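Local coordinates for putative uncharacterized protein (Rhodobacter sphaeroides 2.4.1, PDB 3FAC) that is of unknown function but belongs to the Gfa family and may bind zinc and have carbon-sulfur lyase activity, at residues Thr72-Gln80 and Tyr88-Glu96. Residues are numbered along the deposited sequence; the frame is centred on the assembly and turned at random.
Sequences TCGIYTHHQ and YGVNVAILE
Strands 76-80 and 87-91 are the two arms of an antiparallel beta hairpin in the beta-tent domain of the Gfa family, and His79 faces Gly89 as a hydrogen-bonded pair. His79 N gives to Gly89 O, and Gly89 N returns a bond to His79 O (2.6 Å, 158° at the hydrogen). Glycine suits this place because the His79 ring folds over the opposite strand, its CE1 only 3.2 Å from Gly89 CA, where a beta-carbon would collide. His79 ND1 shares a hydrogen bond with Tyr76 OH (2.7 Å), which ties two side chains of one strand together over that glycine.

On the other face His78 lies alongside Tyr88, the edge of its ring turned toward the phenol face, offset, with planes at 72°; His78 CD2 comes nearest at Tyr88 CD1 (3.8 Å). A hydrogen bond between Thr77 OG1 and His78 ND1 helps fix the imidazole's rotation.

Asn91 uses the two halves of its amide for different jobs. With CG anti to the backbone N (chi1 -166°), Asn91 ND2 reaches across and donates to Tyr76 O (2.7 Å) in the carbonyl plane. OD1 accepts from Ala93 N, two residues on, which makes an Asx turn, while Asn91 N bonds Thr77 O (2.9 Å). A leucine in its place would probably leave Tyr76 O without this donor and the turn at Ala93 without its acceptor. Beside the amide, branched aliphatic Ile94 and Ile75 slide past each other in apolar contact, CG2 to CG2 at 3.9 Å.

Strand 76-80 is central in a five-stranded antiparallel sheet, between 87-91 and 66-70, whose Trp68 stacks on His78; 38-42 flanks 87-91, while Ile12 and Leu46 of the three-stranded sheet pack against Val90.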
ATOM      1  N   THR A  72      11.568   6.684   7.726  1.00 13.71           N
ATOM      2  CA  THR A  72      12.712   6.019   8.337  1.00 11.88           C
ATOM      3  C   THR A  72      13.221   4.815   7.552  1.00 12.00           C
ATOM      4  O   THR A  72      14.390   4.778   7.163  1.00 10.36           O
ATOM      5  CB  THR A  72      12.386   5.571   9.780  1.00 11.14           C
ATOM      6  OG1 THR A  72      11.928   6.698  10.531  1.00 12.26           O
ATOM      7  CG2 THR A  72      13.621   5.010  10.462  1.00  7.27           C
ATOM      8  N   CYS A  73      12.353   3.832   7.325  1.00 11.08           N
ATOM      9  CA  CYS A  73      12.753   2.637   6.597  1.00  9.96           C
ATOM     10  C   CYS A  73      12.454   2.728   5.098  1.00  9.59           C
ATOM     11  O   CYS A  73      12.854   1.861   4.315  1.00  8.84           O
ATOM     12  CB  CYS A  73      12.084   1.401   7.215  1.00 10.59           C
ATOM     13  SG  CYS A  73      10.294   1.518   7.440  1.00 12.08           S
ATOM     14  N   GLY A  74      11.752   3.783   4.701  1.00  6.37           N
ATOM     15  CA  GLY A  74      11.432   3.975   3.297  1.00  6.90           C
ATOM     16  C   GLY A  74      10.418   3.002   2.728  1.00  7.17           C
ATOM     17  O   GLY A  74      10.185   2.991   1.520  1.00  5.41           O
ATOM     18  N   ILE A  75       9.799   2.195   3.588  1.00  9.10           N
ATOM     19  CA  ILE A  75       8.819   1.211   3.135  1.00  9.39           C
ATOM     20  C   ILE A  75       7.455   1.786   2.764  1.00 11.40           C
ATOM     21  O   ILE A  75       6.813   2.478   3.554  1.00 11.87           O
ATOM     22  CB  ILE A  75       8.605   0.113   4.196  1.00  9.14           C
ATOM     23  CG1 ILE A  75       9.917  -0.642   4.436  1.00 10.57           C
ATOM     24  CG2 ILE A  75       7.491  -0.832   3.752  1.00  4.63           C
ATOM     25  CD1 ILE A  75      10.511  -1.277   3.178  1.00  8.96           C
ATOM     26  N   TYR A  76       7.019   1.483   1.550  1.00 13.33           N
ATOM     27  CA  TYR A  76       5.725   1.934   1.048  1.00 15.16           C
ATOM     28  C   TYR A  76       4.594   1.197   1.775  1.00 15.60           C
ATOM     29  O   TYR A  76       4.483  -0.025   1.681  1.00 15.20           O
ATOM     30  CB  TYR A  76       5.660   1.664  -0.461  1.00 15.79           C
ATOM     31  CG  TYR A  76       4.293   1.313  -1.007  1.00 18.39           C
ATOM     32  CD1 TYR A  76       3.246   2.240  -0.990  1.00 18.87           C
ATOM     33  CD2 TYR A  76       4.062   0.066  -1.591  1.00 19.76           C
ATOM     34  CE1 TYR A  76       2.004   1.932  -1.550  1.00 18.74           C
ATOM     35  CE2 TYR A  76       2.828  -0.252  -2.154  1.00 20.14           C
ATOM     36  CZ  TYR A  76       1.804   0.685  -2.133  1.00 21.40           C
ATOM     37  OH  TYR A  76       0.592   0.379  -2.719  1.00 20.59           O
ATOM     38  N   THR A  77       3.762   1.943   2.493  1.00 16.31           N
ATOM     39  CA  THR A  77       2.648   1.353   3.231  1.00 18.73           C
ATOM     40  C   THR A  77       1.379   1.237   2.390  1.00 19.39           C
ATOM     41  O   THR A  77       0.904   0.134   2.108  1.00 20.04           O
ATOM     42  CB  THR A  77       2.304   2.179   4.500  1.00 20.19           C
ATOM     43  OG1 THR A  77       2.075   3.545   4.133  1.00 22.87           O
ATOM     44  CG2 THR A  77       3.435   2.117   5.515  1.00 19.71           C
ATOM     45  N   HIS A  78       0.832   2.382   1.993  1.00 19.88           N
ATOM     46  CA  HIS A  78      -0.397   2.418   1.206  1.00 21.51           C
ATOM     47  C   HIS A  78      -0.480   3.697   0.378  1.00 23.19           C
ATOM     48  O   HIS A  78       0.347   4.596   0.525  1.00 22.72           O
ATOM     49  CB  HIS A  78      -1.609   2.359   2.137  1.00 20.11           C
ATOM     50  CG  HIS A  78      -1.737   3.558   3.028  1.00 19.42           C
ATOM     51  ND1 HIS A  78      -0.801   3.877   3.987  1.00 18.71           N
ATOM     52  CD2 HIS A  78      -2.676   4.532   3.080  1.00 18.99           C
ATOM     53  CE1 HIS A  78      -1.157   4.995   4.593  1.00 19.78           C
ATOM     54  NE2 HIS A  78      -2.292   5.414   4.061  1.00 19.80           N
ATOM     55  N   HIS A  79      -1.491   3.772  -0.483  1.00 25.92           N
ATOM     56  CA  HIS A  79      -1.699   4.948  -1.321  1.00 28.87           C
ATOM     57  C   HIS A  79      -3.150   5.056  -1.767  1.00 31.76           C
ATOM     58  O   HIS A  79      -3.872   4.062  -1.817  1.00 32.05           O
ATOM     59  CB  HIS A  79      -0.804   4.901  -2.562  1.00 28.62           C
ATOM     60  CG  HIS A  79      -1.199   3.850  -3.553  1.00 27.17           C
ATOM     61  ND1 HIS A  79      -0.913   2.514  -3.375  1.00 26.66           N
ATOM     62  CD2 HIS A  79      -1.863   3.941  -4.730  1.00 26.20           C
ATOM     63  CE1 HIS A  79      -1.381   1.827  -4.403  1.00 26.40           C
ATOM     64  NE2 HIS A  79      -1.963   2.670  -5.238  1.00 25.49           N
ATOM     65  N   GLN A  80      -3.573   6.273  -2.087  1.00 35.75           N
ATOM     66  CA  GLN A  80      -4.932   6.506  -2.547  1.00 38.68           C
ATOM     67  C   GLN A  80      -4.926   6.492  -4.069  1.00 40.50           C
ATOM     68  O   GLN A  80      -4.549   7.476  -4.704  1.00 39.58           O
ATOM     69  CB  GLN A  80      -5.447   7.855  -2.039  1.00 39.34           C
ATOM     70  CG  GLN A  80      -6.865   8.180  -2.480  1.00 42.22           C
ATOM     71  CD  GLN A  80      -7.340   9.528  -1.972  1.00 44.12           C
ATOM     72  OE1 GLN A  80      -7.419   9.755  -0.763  1.00 44.39           O
ATOM     73  NE2 GLN A  80      -7.658  10.431  -2.895  1.00 44.42           N
ATOM     74  N   TYR A  88      -7.796   2.445  -1.591  1.00 37.72           N
ATOM     75  CA  TYR A  88      -6.424   2.536  -1.133  1.00 35.96           C
ATOM     76  C   TYR A  88      -5.692   1.343  -1.725  1.00 34.82           C
ATOM     77  O   TYR A  88      -6.287   0.289  -1.938  1.00 35.79           O
ATOM     78  CB  TYR A  88      -6.345   2.435   0.392  1.00 36.69           C
ATOM     79  CG  TYR A  88      -6.613   3.702   1.168  1.00 35.99           C
ATOM     80  CD1 TYR A  88      -5.821   4.837   0.994  1.00 36.13           C
ATOM     81  CD2 TYR A  88      -7.612   3.743   2.136  1.00 36.82           C
ATOM     82  CE1 TYR A  88      -6.015   5.979   1.777  1.00 36.02           C
ATOM     83  CE2 TYR A  88      -7.814   4.874   2.922  1.00 36.58           C
ATOM     84  CZ  TYR A  88      -7.013   5.986   2.740  1.00 35.90           C
ATOM     85  OH  TYR A  88      -7.204   7.094   3.535  1.00 34.66           O
ATOM     86  N   GLY A  89      -4.408   1.519  -2.000  1.00 32.29           N
ATOM     87  CA  GLY A  89      -3.603   0.434  -2.517  1.00 29.04           C
ATOM     88  C   GLY A  89      -2.674   0.111  -1.368  1.00 27.29           C
ATOM     89  O   GLY A  89      -1.910   0.973  -0.937  1.00 28.30           O
ATOM     90  N   VAL A  90      -2.740  -1.113  -0.854  1.00 25.49           N
ATOM     91  CA  VAL A  90      -1.904  -1.498   0.276  1.00 22.34           C
ATOM     92  C   VAL A  90      -0.778  -2.455  -0.090  1.00 22.02           C
ATOM     93  O   VAL A  90      -0.948  -3.347  -0.923  1.00 23.28           O
ATOM     94  CB  VAL A  90      -2.748  -2.156   1.392  1.00 21.75           C
ATOM     95  CG1 VAL A  90      -1.869  -2.493   2.590  1.00 20.37           C
ATOM     96  CG2 VAL A  90      -3.866  -1.230   1.810  1.00 20.74           C
ATOM     97  N   ASN A  91       0.371  -2.259   0.548  1.00 19.47           N
ATOM     98  CA  ASN A  91       1.538  -3.105   0.334  1.00 18.24           C
ATOM     99  C   ASN A  91       1.271  -4.434   1.065  1.00 18.31           C
ATOM    100  O   ASN A  91       1.312  -4.487   2.298  1.00 17.35           O
ATOM    101  CB  ASN A  91       2.774  -2.423   0.930  1.00 17.61           C
ATOM    102  CG  ASN A  91       4.078  -3.057   0.477  1.00 17.88           C
ATOM    103  OD1 ASN A  91       4.175  -4.271   0.313  1.00 18.43           O
ATOM    104  ND2 ASN A  91       5.098  -2.228   0.293  1.00 16.65           N
ATOM    105  N   VAL A  92       0.995  -5.494   0.309  1.00 16.36           N
ATOM    106  CA  VAL A  92       0.713  -6.804   0.902  1.00 16.89           C
ATOM    107  C   VAL A  92       1.828  -7.299   1.830  1.00 15.52           C
ATOM    108  O   VAL A  92       1.566  -7.985   2.816  1.00 14.53           O
ATOM    109  CB  VAL A  92       0.479  -7.896  -0.193  1.00 16.48           C
ATOM    110  CG1 VAL A  92      -0.604  -7.447  -1.168  1.00 18.01           C
ATOM    111  CG2 VAL A  92       1.776  -8.194  -0.930  1.00 16.19           C
ATOM    112  N   ALA A  93       3.068  -6.942   1.515  1.00 13.97           N
ATOM    113  CA  ALA A  93       4.205  -7.374   2.313  1.00 12.27           C
ATOM    114  C   ALA A  93       4.252  -6.788   3.720  1.00 11.19           C
ATOM    115  O   ALA A  93       4.967  -7.300   4.578  1.00 12.81           O
ATOM    116  CB  ALA A  93       5.495  -7.064   1.579  1.00 14.49           C
ATOM    117  N   ILE A  94       3.512  -5.716   3.974  1.00  8.71           N
ATOM    118  CA  ILE A  94       3.522  -5.149   5.320  1.00 10.13           C
ATOM    119  C   ILE A  94       2.459  -5.824   6.196  1.00 10.61           C
ATOM    120  O   ILE A  94       2.504  -5.735   7.424  1.00 11.01           O
ATOM    121  CB  ILE A  94       3.279  -3.605   5.323  1.00  9.87           C
ATOM    122  CG1 ILE A  94       1.844  -3.281   4.907  1.00  7.54           C
ATOM    123  CG2 ILE A  94       4.268  -2.919   4.395  1.00  7.05           C
ATOM    124  CD1 ILE A  94       1.450  -1.838   5.188  1.00  7.84           C
ATOM    125  N   LEU A  95       1.508  -6.501   5.556  1.00 10.97           N
ATOM    126  CA  LEU A  95       0.438  -7.196   6.270  1.00 12.67           C
ATOM    127  C   LEU A  95       1.003  -8.347   7.098  1.00 12.68           C
ATOM    128  O   LEU A  95       1.720  -9.204   6.580  1.00 10.81           O
ATOM    129  CB  LEU A  95      -0.599  -7.733   5.275  1.00 14.22           C
ATOM    130  CG  LEU A  95      -1.249  -6.703   4.344  1.00 15.31           C
ATOM    131  CD1 LEU A  95      -2.208  -7.417   3.419  1.00 13.62           C
ATOM    132  CD2 LEU A  95      -1.978  -5.633   5.153  1.00 13.85           C
ATOM    133  N   GLU A  96       0.668  -8.354   8.386  1.00 13.82           N
ATOM    134  CA  GLU A  96       1.140  -9.370   9.317  1.00 14.38           C
ATOM    135  C   GLU A  96       0.797 -10.782   8.863  1.00 14.97           C
ATOM    136  O   GLU A  96      -0.352 -11.077   8.533  1.00 14.84           O
ATOM    137  CB  GLU A  96       0.559  -9.108  10.712  1.00 13.49           C
ATOM    138  CG  GLU A  96       0.916 -10.151  11.764  1.00 13.68           C
ATOM    139  CD  GLU A  96       0.709  -9.650  13.188  1.00 14.67           C
ATOM    140  OE1 GLU A  96       1.578  -8.897  13.684  1.00 15.49           O
ATOM    141  OE2 GLU A  96      -0.319 -10.002  13.811  1.00 13.32           O
TER